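Local coordinates for protein regulator of nonsense transcripts 2 (PDB 4CEM) that acts in nonsense-mediated mRNA decay, here as the first of its three MIF4G domains, an all-helical module that probably serves as a structural scaffold, at residues Leu98-Val103 / Asp149-Ala154; Lys145-Leu150 / His188-Ile193; Glu173-Ile178 / Asn238-Tyr243. One frame throughout, in Å; residues are numbered along the deposited sequence.

Contact 1 of 3, residues Leu98-Val103 / Asp149-Ala154; sequences LKISDV and DLRFIA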
ATOM      1  N   LEU A  98      -9.500   1.324   7.073  1.00 56.84           N
ATOM      2  CA  LEU A  98      -9.826   0.243   6.153  1.00 55.44           C
ATOM      3  C   LEU A  98      -8.929  -0.961   6.389  1.00 54.13           C
ATOM      4  O   LEU A  98      -7.719  -0.819   6.526  1.00 56.18           O
ATOM      5  CB  LEU A  98      -9.636   0.718   4.711  1.00 55.02           C
ATOM      6  CG  LEU A  98     -10.498   1.887   4.235  1.00 54.67           C
ATOM      7  CD1 LEU A  98      -9.895   2.537   2.995  1.00 53.96           C
ATOM      8  CD2 LEU A  98     -11.916   1.416   3.959  1.00 55.07           C
ATOM      9  N   LYS A  99      -9.514  -2.149   6.419  1.00 54.35           N
ATOM     10  CA  LYS A  99      -8.717  -3.364   6.392  1.00 54.87           C
ATOM     11  C   LYS A  99      -8.182  -3.579   4.985  1.00 54.89           C
ATOM     12  O   LYS A  99      -8.734  -3.080   3.999  1.00 51.25           O
ATOM     13  CB  LYS A  99      -9.542  -4.581   6.791  1.00 57.28           C
ATOM     14  CG  LYS A  99     -10.118  -4.512   8.192  1.00 60.44           C
ATOM     15  CD  LYS A  99     -11.259  -5.506   8.366  1.00 62.49           C
ATOM     16  CE  LYS A  99     -12.236  -5.047   9.437  1.00 64.95           C
ATOM     17  NZ  LYS A  99     -13.635  -5.231   8.968  1.00 67.63           N
ATOM     18  N   ILE A 100      -7.114  -4.355   4.902  1.00 55.34           N
ATOM     19  CA  ILE A 100      -6.515  -4.712   3.624  1.00 55.33           C
ATOM     20  C   ILE A 100      -7.600  -5.094   2.609  1.00 51.62           C
ATOM     21  O   ILE A 100      -7.565  -4.653   1.469  1.00 52.34           O
ATOM     22  CB  ILE A 100      -5.519  -5.879   3.806  1.00 57.28           C
ATOM     23  CG1 ILE A 100      -4.344  -5.465   4.714  1.00 59.26           C
ATOM     24  CG2 ILE A 100      -4.989  -6.347   2.463  1.00 57.92           C
ATOM     25  CD1 ILE A 100      -3.992  -6.489   5.781  1.00 57.22           C
ATOM     26  N   SER A 101      -8.577  -5.883   3.045  1.00 49.16           N
ATOM     27  CA  SER A 101      -9.615  -6.402   2.155  1.00 49.65           C
ATOM     28  C   SER A 101     -10.732  -5.409   1.804  1.00 50.85           C
ATOM     29  O   SER A 101     -11.598  -5.725   0.988  1.00 51.49           O
ATOM     30  CB  SER A 101     -10.249  -7.660   2.771  1.00 50.33           C
ATOM     31  OG  SER A 101     -10.952  -7.361   3.966  1.00 49.79           O
ATOM     32  N   ASP A 102     -10.727  -4.229   2.423  1.00 50.81           N
ATOM     33  CA  ASP A 102     -11.779  -3.232   2.210  1.00 49.06           C
ATOM     34  C   ASP A 102     -11.395  -2.145   1.194  1.00 46.49           C
ATOM     35  O   ASP A 102     -12.264  -1.401   0.735  1.00 45.08           O
ATOM     36  CB  ASP A 102     -12.149  -2.563   3.547  1.00 51.62           C
ATOM     37  CG  ASP A 102     -12.942  -3.480   4.478  1.00 53.08           C
ATOM     38  OD1 ASP A 102     -13.814  -4.236   3.995  1.00 53.24           O
ATOM     39  OD2 ASP A 102     -12.703  -3.422   5.705  1.00 52.60           O
ATOM     40  N   VAL A 103     -10.111  -2.046   0.846  1.00 43.63           N
ATOM     41  CA  VAL A 103      -9.629  -0.942   0.004  1.00 42.56           C
ATOM     42  C   VAL A 103     -10.279  -0.915  -1.388  1.00 43.16           C
ATOM     43  O   VAL A 103     -10.609   0.159  -1.896  1.00 45.39           O
ATOM     44  CB  VAL A 103      -8.097  -0.960  -0.139  1.00 42.63           C
ATOM     45  CG1 VAL A 103      -7.634   0.132  -1.092  1.00 43.38           C
ATOM     46  CG2 VAL A 103      -7.430  -0.795   1.217  1.00 41.48           C
ATOM     47  N   ASP A 149      -3.091   3.635   3.810  1.00 48.60           N
ATOM     48  CA  ASP A 149      -3.137   4.922   3.121  1.00 48.73           C
ATOM     49  C   ASP A 149      -2.287   4.898   1.863  1.00 47.88           C
ATOM     50  O   ASP A 149      -2.733   5.319   0.790  1.00 46.96           O
ATOM     51  CB  ASP A 149      -2.645   6.062   4.027  1.00 51.27           C
ATOM     52  CG  ASP A 149      -3.674   6.490   5.066  1.00 51.69           C
ATOM     53  OD1 ASP A 149      -4.734   5.837   5.175  1.00 51.69           O
ATOM     54  OD2 ASP A 149      -3.412   7.491   5.778  1.00 53.25           O
ATOM     55  N   LEU A 150      -1.060   4.406   1.997  1.00 48.71           N
ATOM     56  CA  LEU A 150      -0.137   4.378   0.869  1.00 47.67           C
ATOM     57  C   LEU A 150      -0.706   3.508  -0.250  1.00 46.53           C
ATOM     58  O   LEU A 150      -0.696   3.899  -1.412  1.00 47.60           O
ATOM     59  CB  LEU A 150       1.244   3.887   1.296  1.00 47.83           C
ATOM     60  CG  LEU A 150       2.357   4.160   0.279  1.00 49.30           C
ATOM     61  CD1 LEU A 150       2.665   5.646   0.206  1.00 52.07           C
ATOM     62  CD2 LEU A 150       3.615   3.373   0.617  1.00 48.83           C
ATOM     63  N   ARG A 151      -1.227   2.341   0.100  1.00 45.43           N
ATOM     64  CA  ARG A 151      -1.853   1.491  -0.896  1.00 45.44           C
ATOM     65  C   ARG A 151      -3.050   2.194  -1.519  1.00 43.66           C
ATOM     66  O   ARG A 151      -3.259   2.126  -2.735  1.00 42.00           O
ATOM     67  CB  ARG A 151      -2.304   0.171  -0.287  1.00 47.92           C
ATOM     68  CG  ARG A 151      -3.140  -0.666  -1.244  1.00 50.70           C
ATOM     69  CD  ARG A 151      -3.714  -1.877  -0.556  1.00 51.45           C
ATOM     70  NE  ARG A 151      -4.593  -2.623  -1.447  1.00 53.68           N
ATOM     71  CZ  ARG A 151      -5.258  -3.719  -1.093  1.00 55.30           C
ATOM     72  NH1 ARG A 151      -5.151  -4.200   0.138  1.00 57.08           N
ATOM     73  NH2 ARG A 151      -6.035  -4.337  -1.974  1.00 56.66           N
ATOM     74  N   PHE A 152      -3.834   2.856  -0.670  1.00 43.25           N
ATOM     75  CA  PHE A 152      -5.053   3.529  -1.102  1.00 41.90           C
ATOM     76  C   PHE A 152      -4.713   4.625  -2.121  1.00 41.82           C
ATOM     77  O   PHE A 152      -5.221   4.595  -3.238  1.00 41.20           O
ATOM     78  CB  PHE A 152      -5.790   4.094   0.114  1.00 43.04           C
ATOM     79  CG  PHE A 152      -7.235   4.504  -0.139  1.00 43.90           C
ATOM     80  CD1 PHE A 152      -7.822   4.459  -1.402  1.00 43.39           C
ATOM     81  CD2 PHE A 152      -8.012   4.951   0.927  1.00 43.03           C
ATOM     82  CE1 PHE A 152      -9.134   4.854  -1.587  1.00 43.25           C
ATOM     83  CE2 PHE A 152      -9.323   5.347   0.741  1.00 42.44           C
ATOM     84  CZ  PHE A 152      -9.884   5.296  -0.517  1.00 43.02           C
ATOM     85  N   ILE A 153      -3.831   5.563  -1.770  1.00 42.70           N
ATOM     86  CA  ILE A 153      -3.476   6.632  -2.723  1.00 43.15           C
ATOM     87  C   ILE A 153      -2.821   6.076  -3.994  1.00 42.42           C
ATOM     88  O   ILE A 153      -2.986   6.652  -5.089  1.00 41.20           O
ATOM     89  CB  ILE A 153      -2.607   7.761  -2.109  1.00 44.37           C
ATOM     90  CG1 ILE A 153      -1.228   7.253  -1.703  1.00 45.32           C
ATOM     91  CG2 ILE A 153      -3.316   8.411  -0.921  1.00 44.32           C
ATOM     92  CD1 ILE A 153      -0.325   8.352  -1.192  1.00 46.04           C
ATOM     93  N   ALA A 154      -2.106   4.954  -3.846  1.00 40.32           N
ATOM     94  CA  ALA A 154      -1.586   4.192  -4.997  1.00 38.75           C
ATOM     95  C   ALA A 154      -2.709   3.762  -5.948  1.00 37.62           C
ATOM     96  O   ALA A 154      -2.671   4.105  -7.123  1.00 36.34           O
ATOM     97  CB  ALA A 154      -0.802   2.979  -4.531  1.00 38.23           C
TER
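Arg-151 and Phe-152, consecutive residues on helix 143-158, meet the loop 98-103 with two quite different side chains. Arg-151 comes first, its chain extended from CG to NE and its CG anti to the backbone N (chi1 172°), which carries the guanidinium across to the loop. One face of that group is covered by Val-103, whose CB stands 4.0 Å above the plane and over its centre. At the edge, in the plane, lies the CG2 methyl of Ile-100, and the carbonyl oxygen of the same residue, Ile-100 O, is 2.8 Å from Arg-151 NH1. A guanidinium tolerates carbon over its flat face, as here with Val-103, because its N-H groups point outward around the rim. One step along, the ring of Phe-152 receives Leu-98; the two side chains cross at about a right angle, with Leu-98 CD1 3.6 Å from Phe-152 CE2. Val-103 reaches this residue too, more loosely, its CG1 being 4.3 Å from Phe-152 CD1. Val-103 thus packs against both residues, just where the loop passes into helix 103-116. That helix continues the packing, since its Ala-106, Val-107 and Cys-110 touch Phe-152. Arg-151 is also touched by His-198 of helix 189-204, and helix 120-137 packs on the segment through Trp-128 and Phe-132 against Ile-153.

Contact 2 of 3, residues Lys145-Leu150 / His188-Ile193; sequences KLRTDL and HVSVVI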
ATOM      1  N   LYS A 145      -2.239   2.601   9.708  1.00 71.19           N
ATOM      2  CA  LYS A 145      -3.023   3.466   8.816  1.00 68.49           C
ATOM      3  C   LYS A 145      -2.193   3.947   7.619  1.00 65.67           C
ATOM      4  O   LYS A 145      -2.683   3.937   6.483  1.00 62.27           O
ATOM      5  CB  LYS A 145      -3.594   4.655   9.601  1.00 67.67           C
ATOM      6  CG  LYS A 145      -4.399   5.670   8.793  1.00 66.75           C
ATOM      7  CD  LYS A 145      -5.703   5.102   8.253  1.00 67.88           C
ATOM      8  CE  LYS A 145      -6.718   6.202   7.943  1.00 67.42           C
ATOM      9  NZ  LYS A 145      -6.148   7.353   7.180  1.00 67.52           N
ATOM     10  N   LEU A 146      -0.951   4.369   7.867  1.00 61.33           N
ATOM     11  CA  LEU A 146      -0.048   4.763   6.776  1.00 59.59           C
ATOM     12  C   LEU A 146       0.148   3.626   5.764  1.00 58.09           C
ATOM     13  O   LEU A 146       0.280   3.879   4.569  1.00 54.98           O
ATOM     14  CB  LEU A 146       1.316   5.216   7.310  1.00 58.66           C
ATOM     15  CG  LEU A 146       2.384   5.573   6.259  1.00 57.93           C
ATOM     16  CD1 LEU A 146       1.983   6.782   5.414  1.00 57.30           C
ATOM     17  CD2 LEU A 146       3.720   5.818   6.935  1.00 57.53           C
ATOM     18  N   ARG A 147       0.164   2.381   6.235  1.00 57.57           N
ATOM     19  CA  ARG A 147       0.282   1.246   5.323  1.00 58.97           C
ATOM     20  C   ARG A 147      -0.861   1.249   4.318  1.00 57.07           C
ATOM     21  O   ARG A 147      -0.637   1.297   3.104  1.00 56.09           O
ATOM     22  CB  ARG A 147       0.300  -0.083   6.075  1.00 60.68           C
ATOM     23  CG  ARG A 147       0.616  -1.256   5.164  1.00 63.10           C
ATOM     24  CD  ARG A 147       0.967  -2.521   5.925  1.00 65.19           C
ATOM     25  NE  ARG A 147      -0.237  -3.279   6.237  1.00 68.66           N
ATOM     26  CZ  ARG A 147      -0.812  -3.366   7.434  1.00 73.74           C
ATOM     27  NH1 ARG A 147      -0.300  -2.757   8.502  1.00 75.23           N
ATOM     28  NH2 ARG A 147      -1.917  -4.090   7.565  1.00 78.04           N
ATOM     29  N   THR A 148      -2.084   1.218   4.836  1.00 53.89           N
ATOM     30  CA  THR A 148      -3.268   1.217   3.994  1.00 51.35           C
ATOM     31  C   THR A 148      -3.344   2.496   3.169  1.00 50.99           C
ATOM     32  O   THR A 148      -3.611   2.447   1.968  1.00 50.15           O
ATOM     33  CB  THR A 148      -4.543   1.049   4.834  1.00 49.27           C
ATOM     34  OG1 THR A 148      -4.377  -0.059   5.723  1.00 47.12           O
ATOM     35  CG2 THR A 148      -5.743   0.783   3.943  1.00 49.32           C
ATOM     36  N   ASP A 149      -3.091   3.635   3.810  1.00 48.60           N
ATOM     37  CA  ASP A 149      -3.137   4.922   3.121  1.00 48.73           C
ATOM     38  C   ASP A 149      -2.287   4.898   1.863  1.00 47.88           C
ATOM     39  O   ASP A 149      -2.733   5.319   0.790  1.00 46.96           O
ATOM     40  CB  ASP A 149      -2.645   6.062   4.027  1.00 51.27           C
ATOM     41  CG  ASP A 149      -3.674   6.490   5.066  1.00 51.69           C
ATOM     42  OD1 ASP A 149      -4.734   5.837   5.175  1.00 51.69           O
ATOM     43  OD2 ASP A 149      -3.412   7.491   5.778  1.00 53.25           O
ATOM     44  N   LEU A 150      -1.060   4.406   1.997  1.00 48.71           N
ATOM     45  CA  LEU A 150      -0.137   4.378   0.869  1.00 47.67           C
ATOM     46  C   LEU A 150      -0.706   3.508  -0.250  1.00 46.53           C
ATOM     47  O   LEU A 150      -0.696   3.899  -1.412  1.00 47.60           O
ATOM     48  CB  LEU A 150       1.244   3.887   1.296  1.00 47.83           C
ATOM     49  CG  LEU A 150       2.357   4.160   0.279  1.00 49.30           C
ATOM     50  CD1 LEU A 150       2.665   5.646   0.206  1.00 52.07           C
ATOM     51  CD2 LEU A 150       3.615   3.373   0.617  1.00 48.83           C
ATOM     52  N   HIS A 188       9.201   0.881   9.076  1.00 77.95           N
ATOM     53  CA  HIS A 188       8.164   0.918   8.047  1.00 77.83           C
ATOM     54  C   HIS A 188       8.279  -0.212   7.042  1.00 72.96           C
ATOM     55  O   HIS A 188       7.667  -0.151   5.980  1.00 72.25           O
ATOM     56  CB  HIS A 188       8.201   2.266   7.310  1.00 79.80           C
ATOM     57  CG  HIS A 188       8.015   3.478   8.212  1.00 81.92           C
ATOM     58  ND1 HIS A 188       9.051   4.188   8.696  1.00 82.43           N
ATOM     59  CD2 HIS A 188       6.858   4.103   8.681  1.00 80.86           C
ATOM     60  CE1 HIS A 188       8.585   5.204   9.446  1.00 80.09           C
ATOM     61  NE2 HIS A 188       7.244   5.151   9.436  1.00 78.06           N
ATOM     62  N   VAL A 189       9.032  -1.265   7.359  1.00 69.43           N
ATOM     63  CA  VAL A 189       9.322  -2.315   6.370  1.00 68.60           C
ATOM     64  C   VAL A 189       8.051  -2.921   5.804  1.00 67.34           C
ATOM     65  O   VAL A 189       7.894  -3.021   4.582  1.00 66.71           O
ATOM     66  CB  VAL A 189      10.177  -3.457   6.945  1.00 67.37           C
ATOM     67  CG1 VAL A 189      10.524  -4.450   5.849  1.00 66.06           C
ATOM     68  CG2 VAL A 189      11.445  -2.906   7.559  1.00 71.85           C
ATOM     69  N   SER A 190       7.149  -3.316   6.699  1.00 64.53           N
ATOM     70  CA  SER A 190       5.875  -3.915   6.307  1.00 65.22           C
ATOM     71  C   SER A 190       5.022  -2.960   5.462  1.00 63.41           C
ATOM     72  O   SER A 190       4.219  -3.400   4.644  1.00 65.67           O
ATOM     73  CB  SER A 190       5.085  -4.342   7.544  1.00 64.43           C
ATOM     74  OG  SER A 190       4.559  -3.207   8.206  1.00 64.23           O
ATOM     75  N   VAL A 191       5.187  -1.657   5.672  1.00 62.60           N
ATOM     76  CA  VAL A 191       4.517  -0.655   4.842  1.00 60.90           C
ATOM     77  C   VAL A 191       5.060  -0.669   3.406  1.00 58.57           C
ATOM     78  O   VAL A 191       4.288  -0.553   2.451  1.00 56.64           O
ATOM     79  CB  VAL A 191       4.625   0.760   5.461  1.00 59.46           C
ATOM     80  CG1 VAL A 191       4.233   1.831   4.460  1.00 56.36           C
ATOM     81  CG2 VAL A 191       3.749   0.849   6.700  1.00 61.75           C
ATOM     82  N   VAL A 192       6.376  -0.825   3.259  1.00 55.38           N
ATOM     83  CA  VAL A 192       7.004  -0.858   1.934  1.00 54.00           C
ATOM     84  C   VAL A 192       6.703  -2.170   1.214  1.00 52.77           C
ATOM     85  O   VAL A 192       6.516  -2.193  -0.002  1.00 51.48           O
ATOM     86  CB  VAL A 192       8.526  -0.670   2.022  1.00 54.38           C
ATOM     87  CG1 VAL A 192       9.157  -0.774   0.645  1.00 53.34           C
ATOM     88  CG2 VAL A 192       8.851   0.673   2.649  1.00 56.49           C
ATOM     89  N   ILE A 193       6.647  -3.259   1.972  1.00 50.30           N
ATOM     90  CA  ILE A 193       6.348  -4.566   1.412  1.00 49.03           C
ATOM     91  C   ILE A 193       4.912  -4.605   0.896  1.00 50.54           C
ATOM     92  O   ILE A 193       4.668  -5.011  -0.247  1.00 50.46           O
ATOM     93  CB  ILE A 193       6.585  -5.679   2.445  1.00 46.78           C
ATOM     94  CG1 ILE A 193       8.083  -5.779   2.743  1.00 46.99           C
ATOM     95  CG2 ILE A 193       6.058  -7.005   1.925  1.00 44.31           C
ATOM     96  CD1 ILE A 193       8.414  -6.495   4.031  1.00 48.47           C
TER
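The first torsions of Arg-147 and Val-191 bring the two side chains together. In Arg-147, CG anti to the backbone N (chi1 -172°) and an extended chi2 lay CB, CG and CD against Val-191 and Ser-190; the bend at chi3 (88°) then turns the guanidinium away from helix 189-204, toward Ile-100. Val-191 places CG1 anti to its own backbone N and CG2 beside that nitrogen, anti to the carbonyl carbon, presenting both methyls to helix 143-158. Val-191 CG2 comes within 3.6 Å of Arg-147 CB, and the backbones are correspondingly near, with the two CA atoms 4.7 Å apart. Farther out along the chain, Arg-147 CD lies 3.6 Å from the backbone oxygen Ser-190 O. The second methyl, Val-191 CG1, meets Leu-150 CD2 at 4.2 Å. At the start of helix 189-204 the N-cap residue His-188 brings its ring atom CD2 to 4.0 Å from Leu-146 CD2, and the two side chains cross at about a right angle. These segments of the two helices run nearly parallel, at -18°, a helix-on-helix packing in keeping with the repetitive MIF4G fold. The contact rests mainly on apolar packing, with no hydrogen bond across it, and the arginine contributes its hydrocarbon stem.

Contact 3 of 3, residues Glu173-Ile178 / Asn238-Tyr243; sequences EQLKNI and NLLKEY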
ATOM      1  N   GLU A 173       6.442  11.520  -2.657  1.00 64.06           N
ATOM      2  CA  GLU A 173       6.616  12.283  -1.423  1.00 66.12           C
ATOM      3  C   GLU A 173       6.593  11.411  -0.177  1.00 64.69           C
ATOM      4  O   GLU A 173       7.496  11.494   0.654  1.00 65.18           O
ATOM      5  CB  GLU A 173       5.529  13.356  -1.284  1.00 70.62           C
ATOM      6  CG  GLU A 173       5.998  14.782  -1.534  1.00 73.44           C
ATOM      7  CD  GLU A 173       5.198  15.791  -0.727  1.00 76.41           C
ATOM      8  OE1 GLU A 173       3.951  15.669  -0.674  1.00 77.44           O
ATOM      9  OE2 GLU A 173       5.821  16.693  -0.129  1.00 78.49           O
ATOM     10  N   GLN A 174       5.563  10.582  -0.039  1.00 62.75           N
ATOM     11  CA  GLN A 174       5.402   9.806   1.186  1.00 64.30           C
ATOM     12  C   GLN A 174       6.432   8.694   1.268  1.00 65.76           C
ATOM     13  O   GLN A 174       6.844   8.320   2.362  1.00 68.05           O
ATOM     14  CB  GLN A 174       3.991   9.229   1.311  1.00 66.65           C
ATOM     15  CG  GLN A 174       2.863  10.234   1.121  1.00 68.90           C
ATOM     16  CD  GLN A 174       3.129  11.577   1.782  1.00 73.26           C
ATOM     17  OE1 GLN A 174       3.083  12.631   1.130  1.00 75.59           O
ATOM     18  NE2 GLN A 174       3.422  11.548   3.077  1.00 71.87           N
ATOM     19  N   LEU A 175       6.852   8.171   0.117  1.00 67.15           N
ATOM     20  CA  LEU A 175       7.898   7.143   0.082  1.00 68.59           C
ATOM     21  C   LEU A 175       9.243   7.698   0.530  1.00 68.65           C
ATOM     22  O   LEU A 175       9.956   7.060   1.309  1.00 71.60           O
ATOM     23  CB  LEU A 175       8.048   6.521  -1.320  1.00 69.47           C
ATOM     24  CG  LEU A 175       7.562   5.085  -1.566  1.00 68.02           C
ATOM     25  CD1 LEU A 175       8.365   4.473  -2.706  1.00 67.56           C
ATOM     26  CD2 LEU A 175       7.672   4.203  -0.331  1.00 67.09           C
ATOM     27  N   LYS A 176       9.593   8.877   0.018  1.00 69.16           N
ATOM     28  CA  LYS A 176      10.805   9.578   0.444  1.00 69.70           C
ATOM     29  C   LYS A 176      10.925   9.618   1.965  1.00 68.02           C
ATOM     30  O   LYS A 176      12.000   9.381   2.504  1.00 72.38           O
ATOM     31  CB  LYS A 176      10.853  11.012  -0.114  1.00 71.35           C
ATOM     32  CG  LYS A 176      11.887  11.234  -1.212  1.00 72.10           C
ATOM     33  CD  LYS A 176      12.251  12.710  -1.367  1.00 72.84           C
ATOM     34  CE  LYS A 176      13.623  12.892  -2.010  1.00 74.24           C
ATOM     35  NZ  LYS A 176      14.259  14.194  -1.652  1.00 75.91           N
ATOM     36  N   ASN A 177       9.820   9.906   2.649  1.00 66.54           N
ATOM     37  CA  ASN A 177       9.832  10.011   4.108  1.00 68.15           C
ATOM     38  C   ASN A 177      10.168   8.684   4.772  1.00 71.81           C
ATOM     39  O   ASN A 177      10.945   8.638   5.730  1.00 73.74           O
ATOM     40  CB  ASN A 177       8.495  10.536   4.631  1.00 65.89           C
ATOM     41  CG  ASN A 177       8.210  11.954   4.181  1.00 64.51           C
ATOM     42  OD1 ASN A 177       7.071  12.407   4.221  1.00 64.75           O
ATOM     43  ND2 ASN A 177       9.244  12.658   3.734  1.00 63.73           N
ATOM     44  N   ILE A 178       9.585   7.611   4.252  1.00 73.02           N
ATOM     45  CA  ILE A 178       9.880   6.271   4.737  1.00 73.40           C
ATOM     46  C   ILE A 178      11.360   5.927   4.541  1.00 76.27           C
ATOM     47  O   ILE A 178      12.010   5.436   5.463  1.00 77.91           O
ATOM     48  CB  ILE A 178       8.997   5.220   4.040  1.00 72.49           C
ATOM     49  CG1 ILE A 178       7.597   5.180   4.677  1.00 71.85           C
ATOM     50  CG2 ILE A 178       9.650   3.848   4.115  1.00 72.58           C
ATOM     51  CD1 ILE A 178       6.659   6.273   4.215  1.00 69.05           C
ATOM     52  N   ASN A 238      14.001   3.154  -8.116  1.00 46.87           N
ATOM     53  CA  ASN A 238      15.213   3.643  -7.441  1.00 49.54           C
ATOM     54  C   ASN A 238      15.053   3.744  -5.918  1.00 49.23           C
ATOM     55  O   ASN A 238      15.898   3.241  -5.169  1.00 48.97           O
ATOM     56  CB  ASN A 238      15.654   4.998  -8.001  1.00 50.56           C
ATOM     57  CG  ASN A 238      15.968   4.948  -9.486  1.00 51.00           C
ATOM     58  OD1 ASN A 238      16.197   3.874 -10.059  1.00 49.91           O
ATOM     59  ND2 ASN A 238      15.973   6.115 -10.120  1.00 51.60           N
ATOM     60  N   LEU A 239      13.970   4.373  -5.465  1.00 50.44           N
ATOM     61  CA  LEU A 239      13.703   4.498  -4.023  1.00 52.04           C
ATOM     62  C   LEU A 239      13.654   3.129  -3.352  1.00 51.89           C
ATOM     63  O   LEU A 239      14.271   2.916  -2.307  1.00 51.90           O
ATOM     64  CB  LEU A 239      12.393   5.247  -3.759  1.00 53.08           C
ATOM     65  CG  LEU A 239      12.361   6.742  -4.092  1.00 56.96           C
ATOM     66  CD1 LEU A 239      11.018   7.330  -3.677  1.00 57.84           C
ATOM     67  CD2 LEU A 239      13.508   7.503  -3.432  1.00 57.75           C
ATOM     68  N   LEU A 240      12.935   2.199  -3.968  1.00 51.25           N
ATOM     69  CA  LEU A 240      12.774   0.868  -3.391  1.00 52.56           C
ATOM     70  C   LEU A 240      14.104   0.118  -3.257  1.00 52.52           C
ATOM     71  O   LEU A 240      14.341  -0.530  -2.242  1.00 52.54           O
ATOM     72  CB  LEU A 240      11.767   0.054  -4.208  1.00 51.67           C
ATOM     73  CG  LEU A 240      10.336   0.601  -4.138  1.00 51.52           C
ATOM     74  CD1 LEU A 240       9.492   0.031  -5.266  1.00 50.42           C
ATOM     75  CD2 LEU A 240       9.709   0.302  -2.783  1.00 49.02           C
ATOM     76  N   LYS A 241      14.965   0.214  -4.269  1.00 54.83           N
ATOM     77  CA  LYS A 241      16.285  -0.437  -4.227  1.00 58.77           C
ATOM     78  C   LYS A 241      17.172   0.193  -3.173  1.00 58.33           C
ATOM     79  O   LYS A 241      17.864  -0.495  -2.425  1.00 58.17           O
ATOM     80  CB  LYS A 241      16.981  -0.380  -5.594  1.00 61.72           C
ATOM     81  CG  LYS A 241      16.873  -1.682  -6.381  1.00 66.50           C
ATOM     82  CD  LYS A 241      16.556  -1.463  -7.856  1.00 69.21           C
ATOM     83  CE  LYS A 241      16.287  -2.786  -8.565  1.00 70.99           C
ATOM     84  NZ  LYS A 241      15.747  -2.573  -9.935  1.00 75.15           N
ATOM     85  N   GLU A 242      17.136   1.517  -3.132  1.00 60.76           N
ATOM     86  CA  GLU A 242      17.859   2.295  -2.146  1.00 61.13           C
ATOM     87  C   GLU A 242      17.393   1.946  -0.732  1.00 59.73           C
ATOM     88  O   GLU A 242      18.211   1.810   0.177  1.00 61.42           O
ATOM     89  CB  GLU A 242      17.636   3.769  -2.436  1.00 63.00           C
ATOM     90  CG  GLU A 242      18.553   4.719  -1.714  1.00 65.31           C
ATOM     91  CD  GLU A 242      18.103   6.146  -1.919  1.00 70.44           C
ATOM     92  OE1 GLU A 242      17.705   6.477  -3.058  1.00 72.34           O
ATOM     93  OE2 GLU A 242      18.129   6.926  -0.944  1.00 75.24           O
ATOM     94  N   TYR A 243      16.084   1.798  -0.549  1.00 57.78           N
ATOM     95  CA  TYR A 243      15.546   1.311   0.721  1.00 57.56           C
ATOM     96  C   TYR A 243      16.056  -0.093   0.982  1.00 58.67           C
ATOM     97  O   TYR A 243      16.519  -0.405   2.075  1.00 62.93           O
ATOM     98  CB  TYR A 243      14.022   1.281   0.704  1.00 55.76           C
ATOM     99  CG  TYR A 243      13.408   0.875   2.026  1.00 55.69           C
ATOM    100  CD1 TYR A 243      13.088   1.829   2.989  1.00 57.67           C
ATOM    101  CD2 TYR A 243      13.136  -0.457   2.312  1.00 55.90           C
ATOM    102  CE1 TYR A 243      12.522   1.467   4.200  1.00 57.95           C
ATOM    103  CE2 TYR A 243      12.566  -0.833   3.519  1.00 57.01           C
ATOM    104  CZ  TYR A 243      12.260   0.131   4.462  1.00 57.70           C
ATOM    105  OH  TYR A 243      11.698  -0.232   5.668  1.00 54.65           O
TER
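Leu-175 and Leu-239 form the close-packed centre between helix 164-181 and helix 230-259. Leu-239 CD1 sits in the angle of the other leucine, 3.9 Å from Leu-175 CB and 4.0 Å from Leu-175 CD1. A turn farther along, Ile-178 turns its CG2 branch to the ring of Tyr-243, with Ile-178 CG2 3.7 Å from Tyr-243 CE1. The branch that meets the ring is the one anti to the backbone N of Ile-178. Segments 173-178 and 238-243 run in the same direction, at 11° to each other and with their axes 10.4 Å apart, in the side-by-side helical packing from which a MIF4G domain is built. Helix 189-204 joins the buried side: Val-192 touches Ile-178, Cys-196 touches Leu-240, and Val-189 touches Tyr-243. The ring of Tyr-243 also stands edge-to-face with that of His-186. Looser contact begins with Leu-240, whose CD2 stays 4.4 Å from Leu-175 CD1. On the solvent side is Lys-176, whose nearest atom to Leu-239 is the backbone N, Lys-176 N being 4.3 Å from Leu-239 CD1, while the end of its side chain leads away from helix 230-259.

In the fold
Helix 143-158 serves both contact 1 and contact 2, whose centres are about 9 Å apart and which share Asp-149 and Leu-150; it meets a loop in the first and helix 189-204 in the second. Contact 3 joins helices 164-181 and 230-259 but touches contact 2 where Val-192 packs on Ile-178 and Leu-240. Contacts 1 and 3 are largely buried, contact 2 only partly. Their chemistry does not simply follow burial: contact 1 includes a partly exposed arginine, Arg-151, and the exposed Ile-100, contact 2 rests on an arginine stem and valine methyls, and contact 3, its centre about 13 Å from the centre of the chain against about 6 Å for the other two, is almost wholly aliphatic and aromatic.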